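Local coordinates for Dbv8 protein (Nonomuraea, PDB 4MFZ) that binds decanoyl-CoA and, as a GNAT-family N-acyltransferase, probably transfers long aliphatic acyl groups onto glycopeptide antibiotics, at residues A293-V298 with K317-H322; R149-A154 with R237-R242; F130-F135 with G177-P182; T37-R42 with E96-E101. All coordinates share one frame; numbering follows the deposited sequence.

Interaction 1. Residues A293-V298 with K317-H322; sequences AILEFV and KAVVTH. With MFK (decanoyl-CoA), chain B.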
# COMPACT_ATOMS: atom_id res chain seq x y z
N ALA A 293 -4.51 -9.59 12.17
CA ALA A 293 -4.56 -8.22 11.70
C ALA A 293 -4.30 -7.21 12.83
O ALA A 293 -3.60 -6.23 12.62
CB ALA A 293 -5.90 -7.94 11.03
N ILE A 294 -4.85 -7.44 14.01
CA ILE A 294 -4.59 -6.52 15.13
C ILE A 294 -3.13 -6.58 15.60
O ILE A 294 -2.52 -5.55 15.88
CB ILE A 294 -5.57 -6.72 16.29
CG1 ILE A 294 -5.60 -5.46 17.16
CG2 ILE A 294 -5.26 -8.00 17.06
CD1 ILE A 294 -6.83 -5.31 18.01
N LEU A 295 -2.56 -7.78 15.62
CA LEU A 295 -1.16 -7.97 15.95
C LEU A 295 -0.29 -7.31 14.91
O LEU A 295 0.76 -6.77 15.23
CB LEU A 295 -0.83 -9.47 16.04
CG LEU A 295 -1.41 -10.19 17.27
CD1 LEU A 295 -1.26 -11.71 17.15
CD2 LEU A 295 -0.81 -9.68 18.57
N GLU A 296 -0.76 -7.34 13.65
CA GLU A 296 -0.07 -6.68 12.57
C GLU A 296 -0.03 -5.17 12.76
O GLU A 296 1.04 -4.56 12.74
CB GLU A 296 -0.71 -7.03 11.22
CG GLU A 296 -0.25 -6.17 10.04
CD GLU A 296 1.20 -6.38 9.63
OE1 GLU A 296 1.80 -7.44 9.95
OE2 GLU A 296 1.76 -5.48 8.97
N PHE A 297 -1.19 -4.56 12.94
CA PHE A 297 -1.25 -3.11 12.91
C PHE A 297 -0.91 -2.49 14.26
O PHE A 297 -0.63 -1.30 14.34
CB PHE A 297 -2.62 -2.63 12.44
CG PHE A 297 -2.89 -2.90 10.97
CD1 PHE A 297 -2.54 -1.96 9.99
CD2 PHE A 297 -3.53 -4.07 10.57
CE1 PHE A 297 -2.80 -2.21 8.65
CE2 PHE A 297 -3.79 -4.33 9.24
CZ PHE A 297 -3.42 -3.40 8.27
N VAL A 298 -0.95 -3.27 15.33
CA VAL A 298 -0.58 -2.72 16.64
C VAL A 298 0.91 -2.98 16.94
O VAL A 298 1.55 -2.13 17.55
CB VAL A 298 -1.50 -3.20 17.79
CG1 VAL A 298 -1.08 -2.59 19.12
CG2 VAL A 298 -2.94 -2.82 17.51
N LYS A 317 -1.44 -3.12 25.85
CA LYS A 317 -1.82 -3.89 27.03
C LYS A 317 -3.07 -4.73 26.72
O LYS A 317 -3.05 -5.95 26.91
CB LYS A 317 -2.06 -2.96 28.24
CG LYS A 317 -0.79 -2.45 28.89
CD LYS A 317 -1.11 -1.47 30.01
CE LYS A 317 0.01 -0.46 30.22
NZ LYS A 317 -0.21 0.39 31.43
N ALA A 318 -4.11 -4.06 26.21
CA ALA A 318 -5.39 -4.69 25.83
C ALA A 318 -5.24 -5.85 24.84
O ALA A 318 -5.88 -6.89 25.02
CB ALA A 318 -6.35 -3.67 25.24
N VAL A 319 -4.48 -5.64 23.77
CA VAL A 319 -4.34 -6.68 22.76
C VAL A 319 -3.78 -7.95 23.41
O VAL A 319 -4.39 -9.01 23.32
CB VAL A 319 -3.49 -6.22 21.55
CG1 VAL A 319 -3.16 -7.41 20.66
CG2 VAL A 319 -4.24 -5.17 20.75
N VAL A 320 -2.65 -7.81 24.10
CA VAL A 320 -1.97 -8.92 24.77
C VAL A 320 -2.82 -9.58 25.86
O VAL A 320 -2.97 -10.84 25.88
CB VAL A 320 -0.59 -8.47 25.32
CG1 VAL A 320 -0.06 -9.42 26.39
CG2 VAL A 320 0.39 -8.31 24.15
N THR A 321 -3.40 -8.77 26.76
CA THR A 321 -4.19 -9.33 27.85
C THR A 321 -5.37 -10.14 27.30
O THR A 321 -5.62 -11.25 27.76
CB THR A 321 -4.67 -8.29 28.91
OG1 THR A 321 -5.85 -7.63 28.47
CG2 THR A 321 -3.59 -7.29 29.26
N HIS A 322 -6.06 -9.59 26.29
CA HIS A 322 -7.21 -10.26 25.66
C HIS A 322 -6.83 -11.61 25.08
O HIS A 322 -7.51 -12.62 25.31
CB HIS A 322 -7.73 -9.35 24.57
CG HIS A 322 -9.13 -9.64 24.11
ND1 HIS A 322 -9.41 -10.20 22.90
CD2 HIS A 322 -10.36 -9.40 24.71
CE1 HIS A 322 -10.73 -10.30 22.75
NE2 HIS A 322 -11.31 -9.81 23.86
CCG MFK B . -11.76 5.65 13.50
CCF MFK B . -12.86 5.83 12.46
CCE MFK B . -12.41 5.22 11.15
CCD MFK B . -12.65 3.73 11.20
CCC MFK B . -12.74 3.22 9.78
CCB MFK B . -11.60 2.26 9.50
CCA MFK B . -11.93 1.52 8.22
CBZ MFK B . -10.90 1.91 7.17
CAK MFK B . -10.03 0.72 6.85
CAJ MFK B . -8.58 1.02 7.24
OAL MFK B . -8.09 2.15 7.15
SAI MFK B . -7.70 -0.40 7.78
CAH MFK B . -6.06 0.30 8.26
CAG MFK B . -6.12 1.10 9.57
NAF MFK B . -4.78 1.67 9.77
CAE MFK B . -4.02 1.40 10.85
OAM MFK B . -4.38 0.70 11.79
CAD MFK B . -2.64 2.10 10.86
CAC MFK B . -1.97 1.91 12.23
NAB MFK B . -2.83 2.44 13.31
CAA MFK B . -2.59 3.68 13.78
OAO MFK B . -1.68 4.40 13.34
CAN MFK B . -3.48 4.16 14.93
OAU MFK B . -4.23 3.06 15.50
CAP MFK B . -4.43 5.31 14.54
CAR MFK B . -5.31 4.88 13.38
CAS MFK B . -3.68 6.57 14.12
CAQ MFK B . -5.32 5.66 15.73
OAT MFK B . -4.47 6.04 16.80
PAV MFK B . -4.93 7.10 17.92
OAX MFK B . -5.44 8.34 17.31
OAW MFK B . -3.82 7.20 18.92
OAY MFK B . -6.15 6.24 18.52
PAZ MFK B . -6.86 6.41 19.95
OBA MFK B . -8.22 5.62 19.82
OBB MFK B . -7.09 7.81 20.34
O5' MFK B . -6.03 5.47 20.95
C5' MFK B . -6.36 5.29 22.31
C4' MFK B . -5.27 4.42 22.94
O4' MFK B . -4.79 3.31 22.08
C3' MFK B . -4.03 5.22 23.23
O3' MFK B . -3.40 4.64 24.37
PBV MFK B . -2.87 5.62 25.55
OBW MFK B . -1.58 6.26 24.88
OBY MFK B . -2.44 4.59 26.74
OBX MFK B . -3.76 6.71 25.94
C2' MFK B . -3.21 4.97 21.96
O2' MFK B . -1.83 5.24 22.11
C1' MFK B . -3.41 3.50 21.75
N9 MFK B . -3.18 3.13 20.33
C8 MFK B . -4.00 3.37 19.30
N7 MFK B . -3.43 2.86 18.19
C5 MFK B . -2.29 2.26 18.55
C4 MFK B . -2.14 2.44 19.87
N3 MFK B . -1.09 1.91 20.51
C2 MFK B . 0.04 1.21 19.84
N1 MFK B . -0.23 1.09 18.40
C6 MFK B . -1.35 1.60 17.85
N6 MFK B . -1.54 1.45 16.54

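Interaction 2. Residues R149-A154 with R237-R242; sequences RDIPEA and RPFFER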
# COMPACT_ATOMS: atom_id res chain seq x y z
N ARG A 149 -5.19 15.07 -15.10
CA ARG A 149 -6.33 15.21 -14.19
C ARG A 149 -6.28 16.48 -13.31
O ARG A 149 -7.15 16.68 -12.46
CB ARG A 149 -6.47 13.98 -13.28
CG ARG A 149 -6.83 12.69 -13.99
CD ARG A 149 -7.96 12.95 -14.95
NE ARG A 149 -8.38 11.73 -15.61
CZ ARG A 149 -9.51 11.09 -15.35
NH1 ARG A 149 -10.34 11.55 -14.42
NH2 ARG A 149 -9.82 10.00 -16.04
N ASP A 150 -5.26 17.31 -13.53
CA ASP A 150 -5.01 18.53 -12.76
C ASP A 150 -4.83 18.29 -11.25
O ASP A 150 -5.18 19.15 -10.44
CB ASP A 150 -6.07 19.62 -13.06
CG ASP A 150 -5.97 20.14 -14.50
OD1 ASP A 150 -4.87 20.62 -14.89
OD2 ASP A 150 -6.97 20.04 -15.25
N ILE A 151 -4.29 17.13 -10.88
CA ILE A 151 -4.01 16.86 -9.47
C ILE A 151 -2.99 17.88 -9.01
O ILE A 151 -1.95 18.02 -9.63
CB ILE A 151 -3.44 15.43 -9.21
CG1 ILE A 151 -4.26 14.36 -9.93
CG2 ILE A 151 -3.35 15.17 -7.71
CD1 ILE A 151 -5.66 14.13 -9.41
N PRO A 152 -3.28 18.60 -7.92
CA PRO A 152 -2.27 19.56 -7.44
C PRO A 152 -0.90 18.89 -7.12
O PRO A 152 -0.86 17.75 -6.70
CB PRO A 152 -2.91 20.13 -6.17
CG PRO A 152 -4.39 19.93 -6.37
CD PRO A 152 -4.47 18.58 -7.04
N GLU A 153 0.19 19.63 -7.31
CA GLU A 153 1.53 19.09 -7.09
C GLU A 153 1.71 18.53 -5.66
O GLU A 153 2.27 17.45 -5.47
CB GLU A 153 2.58 20.15 -7.44
CG GLU A 153 4.00 19.62 -7.61
CD GLU A 153 4.19 18.72 -8.86
OE1 GLU A 153 3.29 18.62 -9.76
OE2 GLU A 153 5.28 18.10 -8.94
N ALA A 154 1.22 19.25 -4.66
CA ALA A 154 1.30 18.83 -3.27
C ALA A 154 0.60 17.48 -2.99
O ALA A 154 1.12 16.66 -2.22
CB ALA A 154 0.72 19.90 -2.34
N ARG A 237 -15.19 13.97 -1.32
CA ARG A 237 -16.22 14.17 -2.35
C ARG A 237 -15.90 15.25 -3.37
O ARG A 237 -15.97 14.98 -4.57
CB ARG A 237 -17.62 14.38 -1.74
CG ARG A 237 -18.47 13.12 -1.78
CD ARG A 237 -19.93 13.32 -1.35
NE ARG A 237 -20.57 14.55 -1.84
CZ ARG A 237 -21.72 15.04 -1.35
NH1 ARG A 237 -22.36 14.42 -0.37
NH2 ARG A 237 -22.24 16.17 -1.84
N PRO A 238 -15.57 16.47 -2.92
CA PRO A 238 -15.31 17.43 -4.01
C PRO A 238 -13.98 17.24 -4.74
O PRO A 238 -13.84 17.68 -5.88
CB PRO A 238 -15.33 18.80 -3.30
CG PRO A 238 -15.26 18.51 -1.84
CD PRO A 238 -15.81 17.14 -1.64
N PHE A 239 -13.01 16.61 -4.09
CA PHE A 239 -11.74 16.32 -4.76
C PHE A 239 -11.99 15.37 -5.93
O PHE A 239 -11.50 15.63 -7.04
CB PHE A 239 -10.72 15.71 -3.79
CG PHE A 239 -9.43 15.28 -4.44
CD1 PHE A 239 -8.37 16.18 -4.59
CD2 PHE A 239 -9.25 13.95 -4.86
CE1 PHE A 239 -7.18 15.78 -5.18
CE2 PHE A 239 -8.05 13.55 -5.45
CZ PHE A 239 -7.02 14.46 -5.60
N PHE A 240 -12.73 14.29 -5.68
CA PHE A 240 -12.93 13.27 -6.70
C PHE A 240 -13.94 13.70 -7.77
O PHE A 240 -13.92 13.19 -8.89
CB PHE A 240 -13.28 11.90 -6.08
CG PHE A 240 -12.11 11.26 -5.39
CD1 PHE A 240 -11.04 10.72 -6.13
CD2 PHE A 240 -12.03 11.24 -3.99
CE1 PHE A 240 -9.94 10.16 -5.48
CE2 PHE A 240 -10.93 10.68 -3.35
CZ PHE A 240 -9.88 10.14 -4.10
N GLU A 241 -14.82 14.63 -7.41
CA GLU A 241 -15.74 15.23 -8.37
C GLU A 241 -14.98 16.18 -9.30
O GLU A 241 -15.21 16.22 -10.51
CB GLU A 241 -16.87 15.97 -7.63
CG GLU A 241 -17.70 16.91 -8.49
CD GLU A 241 -18.50 16.20 -9.58
OE1 GLU A 241 -18.92 16.89 -10.54
OE2 GLU A 241 -18.70 14.96 -9.50
N ARG A 242 -14.07 16.96 -8.72
CA ARG A 242 -13.23 17.82 -9.52
C ARG A 242 -12.31 17.03 -10.47
O ARG A 242 -12.16 17.40 -11.64
CB ARG A 242 -12.40 18.75 -8.63
CG ARG A 242 -11.45 19.64 -9.39
CD ARG A 242 -10.57 20.45 -8.45
NE ARG A 242 -11.27 21.61 -7.90
CZ ARG A 242 -11.41 22.78 -8.54
NH1 ARG A 242 -10.90 22.94 -9.76
NH2 ARG A 242 -12.07 23.79 -7.97

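Interaction 3. Residues F130-F135 with G177-P182; sequences FHVYVF and GGTNMP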
# COMPACT_ATOMS: atom_id res chain seq x y z
N PHE A 130 12.55 -4.97 -5.60
CA PHE A 130 11.97 -4.95 -6.97
C PHE A 130 10.87 -3.91 -7.16
O PHE A 130 10.86 -3.20 -8.13
CB PHE A 130 11.41 -6.34 -7.34
CG PHE A 130 10.74 -6.40 -8.69
CD1 PHE A 130 11.49 -6.34 -9.86
CD2 PHE A 130 9.35 -6.52 -8.80
CE1 PHE A 130 10.87 -6.40 -11.12
CE2 PHE A 130 8.72 -6.58 -10.05
CZ PHE A 130 9.48 -6.52 -11.21
N HIS A 131 9.94 -3.84 -6.22
CA HIS A 131 8.79 -2.93 -6.33
C HIS A 131 9.12 -1.48 -6.15
O HIS A 131 8.39 -0.62 -6.66
CB HIS A 131 7.67 -3.38 -5.39
CG HIS A 131 7.08 -4.70 -5.79
ND1 HIS A 131 6.24 -4.82 -6.85
CD2 HIS A 131 7.29 -5.98 -5.31
CE1 HIS A 131 5.90 -6.13 -7.01
NE2 HIS A 131 6.54 -6.83 -6.07
N VAL A 132 10.23 -1.18 -5.47
CA VAL A 132 10.78 0.16 -5.45
C VAL A 132 11.19 0.53 -6.86
O VAL A 132 10.89 1.62 -7.33
CB VAL A 132 12.02 0.26 -4.53
CG1 VAL A 132 12.57 1.68 -4.52
CG2 VAL A 132 11.65 -0.17 -3.13
N TYR A 133 11.90 -0.37 -7.54
CA TYR A 133 12.34 -0.09 -8.91
C TYR A 133 11.16 0.05 -9.88
O TYR A 133 11.15 0.97 -10.67
CB TYR A 133 13.36 -1.12 -9.40
CG TYR A 133 14.56 -1.18 -8.47
CD1 TYR A 133 15.32 -0.05 -8.24
CD2 TYR A 133 14.87 -2.35 -7.78
CE1 TYR A 133 16.40 -0.09 -7.37
CE2 TYR A 133 15.95 -2.39 -6.93
CZ TYR A 133 16.71 -1.25 -6.73
OH TYR A 133 17.78 -1.28 -5.88
N VAL A 134 10.15 -0.81 -9.75
CA VAL A 134 8.92 -0.65 -10.57
C VAL A 134 8.28 0.72 -10.25
O VAL A 134 7.86 1.46 -11.14
CB VAL A 134 7.91 -1.78 -10.30
CG1 VAL A 134 6.65 -1.57 -11.11
CG2 VAL A 134 8.50 -3.14 -10.63
N PHE A 135 8.23 1.08 -8.96
CA PHE A 135 7.68 2.38 -8.55
C PHE A 135 8.41 3.55 -9.21
O PHE A 135 7.79 4.38 -9.86
CB PHE A 135 7.76 2.53 -7.05
CG PHE A 135 6.84 3.56 -6.49
CD1 PHE A 135 5.54 3.22 -6.12
CD2 PHE A 135 7.29 4.88 -6.30
CE1 PHE A 135 4.68 4.20 -5.58
CE2 PHE A 135 6.44 5.84 -5.75
CZ PHE A 135 5.14 5.50 -5.40
N GLY A 177 15.43 -5.44 4.69
CA GLY A 177 14.89 -4.61 3.61
C GLY A 177 13.77 -5.23 2.80
O GLY A 177 13.72 -6.45 2.57
N GLY A 178 12.84 -4.38 2.38
CA GLY A 178 11.80 -4.81 1.45
C GLY A 178 10.68 -3.79 1.34
O GLY A 178 10.81 -2.67 1.80
N THR A 179 9.61 -4.21 0.67
CA THR A 179 8.39 -3.42 0.54
C THR A 179 7.26 -4.25 1.13
O THR A 179 7.05 -5.41 0.74
CB THR A 179 8.04 -3.13 -0.95
OG1 THR A 179 8.15 -4.34 -1.71
CG2 THR A 179 8.95 -2.11 -1.55
N ASN A 180 6.54 -3.67 2.08
CA ASN A 180 5.33 -4.23 2.61
C ASN A 180 4.20 -4.02 1.60
O ASN A 180 4.14 -2.97 0.93
CB ASN A 180 4.97 -3.53 3.94
CG ASN A 180 3.75 -4.15 4.61
OD1 ASN A 180 3.74 -5.33 4.96
ND2 ASN A 180 2.71 -3.34 4.80
N MET A 181 3.32 -5.01 1.48
CA MET A 181 2.10 -4.89 0.68
C MET A 181 2.26 -4.22 -0.70
O MET A 181 1.75 -3.13 -0.95
CB MET A 181 0.98 -4.28 1.54
CG MET A 181 0.52 -5.21 2.65
SD MET A 181 -0.17 -6.80 2.05
CE MET A 181 1.21 -7.72 1.33
N PRO A 182 3.02 -4.87 -1.60
CA PRO A 182 3.25 -4.26 -2.91
C PRO A 182 1.98 -4.08 -3.76
O PRO A 182 1.99 -3.23 -4.67
CB PRO A 182 4.27 -5.19 -3.59
CG PRO A 182 4.23 -6.48 -2.82
CD PRO A 182 3.77 -6.14 -1.42
O HOH W 1 9.93 -4.91 -3.41

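Interaction 4. Residues T37-R42 with E96-E101; sequences TAWLSR and ERAHHE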
# COMPACT_ATOMS: atom_id res chain seq x y z
N THR A 37 3.72 -18.37 -12.81
CA THR A 37 3.63 -18.67 -14.27
C THR A 37 2.69 -17.74 -15.05
O THR A 37 3.08 -17.22 -16.11
CB THR A 37 3.27 -20.16 -14.53
OG1 THR A 37 4.30 -20.98 -14.00
CG2 THR A 37 3.15 -20.48 -16.04
N ALA A 38 1.46 -17.55 -14.57
CA ALA A 38 0.47 -16.77 -15.29
C ALA A 38 0.87 -15.31 -15.34
O ALA A 38 0.72 -14.66 -16.34
CB ALA A 38 -0.91 -16.95 -14.66
N TRP A 39 1.45 -14.79 -14.26
CA TRP A 39 1.90 -13.40 -14.31
C TRP A 39 3.04 -13.25 -15.29
O TRP A 39 3.03 -12.35 -16.10
CB TRP A 39 2.28 -12.90 -12.93
CG TRP A 39 2.78 -11.48 -12.90
CD1 TRP A 39 2.10 -10.32 -13.31
CD2 TRP A 39 4.08 -11.01 -12.38
NE1 TRP A 39 2.88 -9.20 -13.09
CE2 TRP A 39 4.08 -9.55 -12.53
CE3 TRP A 39 5.21 -11.64 -11.84
CZ2 TRP A 39 5.16 -8.77 -12.15
CZ3 TRP A 39 6.30 -10.83 -11.46
CH2 TRP A 39 6.27 -9.44 -11.60
N LEU A 40 4.02 -14.16 -15.25
CA LEU A 40 5.12 -14.12 -16.23
C LEU A 40 4.62 -14.23 -17.69
O LEU A 40 5.15 -13.57 -18.57
CB LEU A 40 6.18 -15.18 -15.93
CG LEU A 40 6.84 -15.12 -14.53
CD1 LEU A 40 7.74 -16.33 -14.26
CD2 LEU A 40 7.63 -13.85 -14.33
N SER A 41 3.61 -15.06 -17.92
CA SER A 41 3.01 -15.19 -19.25
C SER A 41 2.44 -13.84 -19.74
O SER A 41 2.66 -13.45 -20.88
CB SER A 41 1.93 -16.29 -19.22
OG SER A 41 1.31 -16.41 -20.49
N ARG A 42 1.73 -13.14 -18.86
CA ARG A 42 1.22 -11.80 -19.13
C ARG A 42 2.36 -10.81 -19.50
O ARG A 42 2.30 -10.10 -20.53
CB ARG A 42 0.47 -11.32 -17.88
CG ARG A 42 -0.84 -10.58 -18.10
CD ARG A 42 -1.99 -11.06 -17.18
NE ARG A 42 -1.73 -10.95 -15.73
CZ ARG A 42 -1.76 -11.97 -14.86
NH1 ARG A 42 -2.05 -13.21 -15.26
NH2 ARG A 42 -1.52 -11.76 -13.57
N GLU A 96 11.02 -4.19 -16.73
CA GLU A 96 10.55 -3.63 -17.99
C GLU A 96 9.08 -3.95 -18.24
O GLU A 96 8.27 -3.06 -18.55
CB GLU A 96 11.37 -4.28 -19.11
CG GLU A 96 11.98 -3.28 -20.03
CD GLU A 96 13.02 -3.88 -20.94
OE1 GLU A 96 13.02 -5.12 -21.18
OE2 GLU A 96 13.86 -3.09 -21.40
N ARG A 97 8.78 -5.24 -18.18
CA ARG A 97 7.44 -5.75 -18.48
C ARG A 97 6.43 -5.47 -17.36
O ARG A 97 5.27 -5.15 -17.64
CB ARG A 97 7.51 -7.25 -18.87
CG ARG A 97 8.23 -7.42 -20.21
CD ARG A 97 8.81 -8.81 -20.47
NE ARG A 97 9.50 -8.87 -21.77
CZ ARG A 97 10.65 -8.25 -22.03
NH1 ARG A 97 11.30 -7.52 -21.08
NH2 ARG A 97 11.20 -8.37 -23.23
N ALA A 98 6.85 -5.58 -16.11
CA ALA A 98 6.03 -5.14 -14.96
C ALA A 98 5.65 -3.66 -15.08
O ALA A 98 4.51 -3.31 -14.88
CB ALA A 98 6.75 -5.39 -13.63
N HIS A 99 6.61 -2.80 -15.38
CA HIS A 99 6.35 -1.38 -15.60
C HIS A 99 5.35 -1.17 -16.74
O HIS A 99 4.44 -0.34 -16.64
CB HIS A 99 7.66 -0.66 -15.90
CG HIS A 99 7.48 0.68 -16.54
ND1 HIS A 99 6.95 1.75 -15.89
CD2 HIS A 99 7.75 1.11 -17.84
CE1 HIS A 99 6.90 2.80 -16.73
NE2 HIS A 99 7.36 2.39 -17.93
N HIS A 100 5.52 -1.94 -17.80
CA HIS A 100 4.65 -1.85 -18.95
C HIS A 100 3.23 -2.15 -18.57
O HIS A 100 2.34 -1.44 -19.01
CB HIS A 100 5.13 -2.77 -20.09
CG HIS A 100 4.44 -2.52 -21.41
ND1 HIS A 100 4.74 -3.20 -22.54
CD2 HIS A 100 3.45 -1.59 -21.77
CE1 HIS A 100 3.97 -2.75 -23.56
NE2 HIS A 100 3.19 -1.76 -23.08
N GLU A 101 3.03 -3.19 -17.75
CA GLU A 101 1.72 -3.62 -17.26
C GLU A 101 1.02 -2.45 -16.54
O GLU A 101 -0.18 -2.26 -16.71
CB GLU A 101 1.84 -4.86 -16.34
CG GLU A 101 0.55 -5.38 -15.71
CD GLU A 101 0.73 -6.64 -14.81
OE1 GLU A 101 1.71 -6.77 -14.00
OE2 GLU A 101 -0.15 -7.53 -14.89

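Interaction 1. Residues A293-V298 with K317-H322
V319 holds CG1 opposite its backbone N (chi1 169°), which spreads its two methyls over different partners on helix 291-299. V319 CG2 meets the CD1 end of I294 at 3.8 Å, the two side chains lying alongside and running opposite ways. V319 CG1 takes the CD2 branch of L295 at 3.9 Å, and V298 adds a looser touch, its CG2 lying 4.2 Å from V319 CG2. No hydrogen bond crosses. The segment axes come no nearer than 11.0 Å at an angle of 150°, a roughly antiparallel pairing with a spacing that the branched side chains of I294, L295, V298 and V319 fill. Both helices belong to the GNAT-like C-terminal domain, the fold that carries the acyl-CoA, and F297 and V298 also line the decanoyl-CoA pocket. CD1 of F297 lies 3.7 Å from amide oxygen OAM of the pantetheine arm, an oblique approach to the ring, while V298 CG1 comes within 3.8 Å of adenine N1. V298 therefore packs one methyl toward V319 and the other toward the bound decanoyl-CoA. Beyond the contact, V298 also touches L315 and L295 touches L323, two further leucines of helix 314-324, and the F297 ring meets that of W257.

Interaction 2. Residues R149-A154 with R237-R242
The F239 ring takes CD1 of I151 and CD of P152 obliquely. At its edge, in the ring plane, lies CD2 of the neighbouring F240, whose own ring in turn has F239 CD2 3.7 Å above its centre. The I151 side chain crosses F239 at about a right angle, bringing I151 CD1 to 4.1 Å from F239 CZ. P152 CD is 4.3 Å from F239 CE1; both contacts are apolar and rather loose. F239 gets there because its CG stands opposite the backbone N (chi1 175°), carrying the ring across toward the turn. Helix 226-243, which bears F239, is the crossover of a beta-alpha-beta unit between the parallel strands 211-216 and 251-256 of the GNAT-like C-terminal domain; the turn belongs to the N-terminal acyltransferase domain. That turn is well defined: D150, at positive phi, ends the preceding helix in a Schellman motif, and P152 is the N-cap of helix 153-160, a position where the lack of a backbone N-H costs nothing. Polar links flank the apolar patch, R149 NH1 forming a salt bridge with E246 and R149 O a hydrogen bond with H243 ND1, while I151 also packs on Y194 and F244.

Interaction 3. Residues F130-F135 with G177-P182
P182 lays its CB over the face of the H131 imidazole, 3.5 Å from the ring centroid and only 10° off the ring normal, a CH-pi contact. Beside it, CG of the same proline reaches H131 CD2 and NE2 more distantly. On the opposite face of the imidazole, F130 CD2 lies 3.8 Å above the H131 ring plane, over its centre, so the ring is sandwiched between proline and phenylalanine. T179 supplies the other half of the contact: its CG2 methyl meets V132 CG2 at 3.7 Å, while OG1 lies 3.8 Å from H131 CB. These two roles of one residue follow from its torsion, for chi1 of 47° sets OG1 between the backbone N and the carbonyl carbon and turns the methyl toward V132. A water joins the polar atoms, accepting from H131 N at 3.0 Å, an amide in the first turn of helix 130-148; its partner on the other side is T179 OG1, at a distance so short that its exact value is doubtful.

Further out, H131 NE2 is hydrogen-bonded to P117 O, which together with the two covered faces helps fix the ring's rotation. P182 itself opens helix 182-192 just after the N-cap M181; a proline suits this first turn, where its missing N-H is not needed. The segment 177-182 thus lies against helix 130-148 within the N-terminal acyltransferase domain. Since a carbonyl oxygen can only accept, the NE2 bond implies that this nitrogen carries a proton, and the faces of the buried ring meet C-H groups of P182 and F130, which would suit a neutral imidazole.

Interaction 4. Residues T37-R42 with E96-E101
W39 donates its indole NE1-H to OE1 of E101 in a short, nearly straight bond, 2.8 Å with an angle of 163° at the hydrogen. The oxygen lies almost in the indole plane and is met on its syn side, 22° out of the carboxylate plane. Tryptophan suits this place because its one N-H is satisfied at the ring edge, while CZ2 packs against the A98 methyl at 4.0 Å and the side chain also touches P117, L94 and F130. E101, with its chain extended, reaches across between the two helices, whose segment axes cross at 81° and come no nearer than 10.6 Å. Its second oxygen, OE2, has a weaker partner: R42 NE at 3.9 Å, a long salt bridge approached near the guanidinium plane. One face of that guanidinium rests over W39 CA.

Within helix 89-104, R97 NH1 binds E96 OE1 at 3.0 Å as a salt bridge and also donates to W93 O, while E96 OE2 has a weak bond from W92 NE1. H100 ND1 is bonded to G47 O, tying the same helix to the chain just past helix 37-46. For the buried carboxylate of E101, a neutral indole N-H supplies the strong bond and the arginine only a distant charge, so the directed hydrogen bond probably contributes to stabilising its charge, with the long ion pair adding a weaker effect.

How the interactions relate
Interactions 3 and 4 share a core in the helical N-terminal part: F130 of interaction 3 packs its CZ 3.8 Å from A98 CB of interaction 4, and V134 joins them. Interaction 3 is the most central. All four contacts are largely buried, 1 and 3 fully so among their touching residues, while 2 and 4 each include an exposed one, P152 and R42. Interaction 2 spans the two family domains, its turn 149-154 directly following helix 130-148 of interaction 3. Interaction 1 lies within the C-terminal domain, beside the acyl-CoA. Interactions 1 and 2 are apolar across their segments, interaction 3 adds a CH-pi contact and a bridging water, and interaction 4 relies on a charged acceptor.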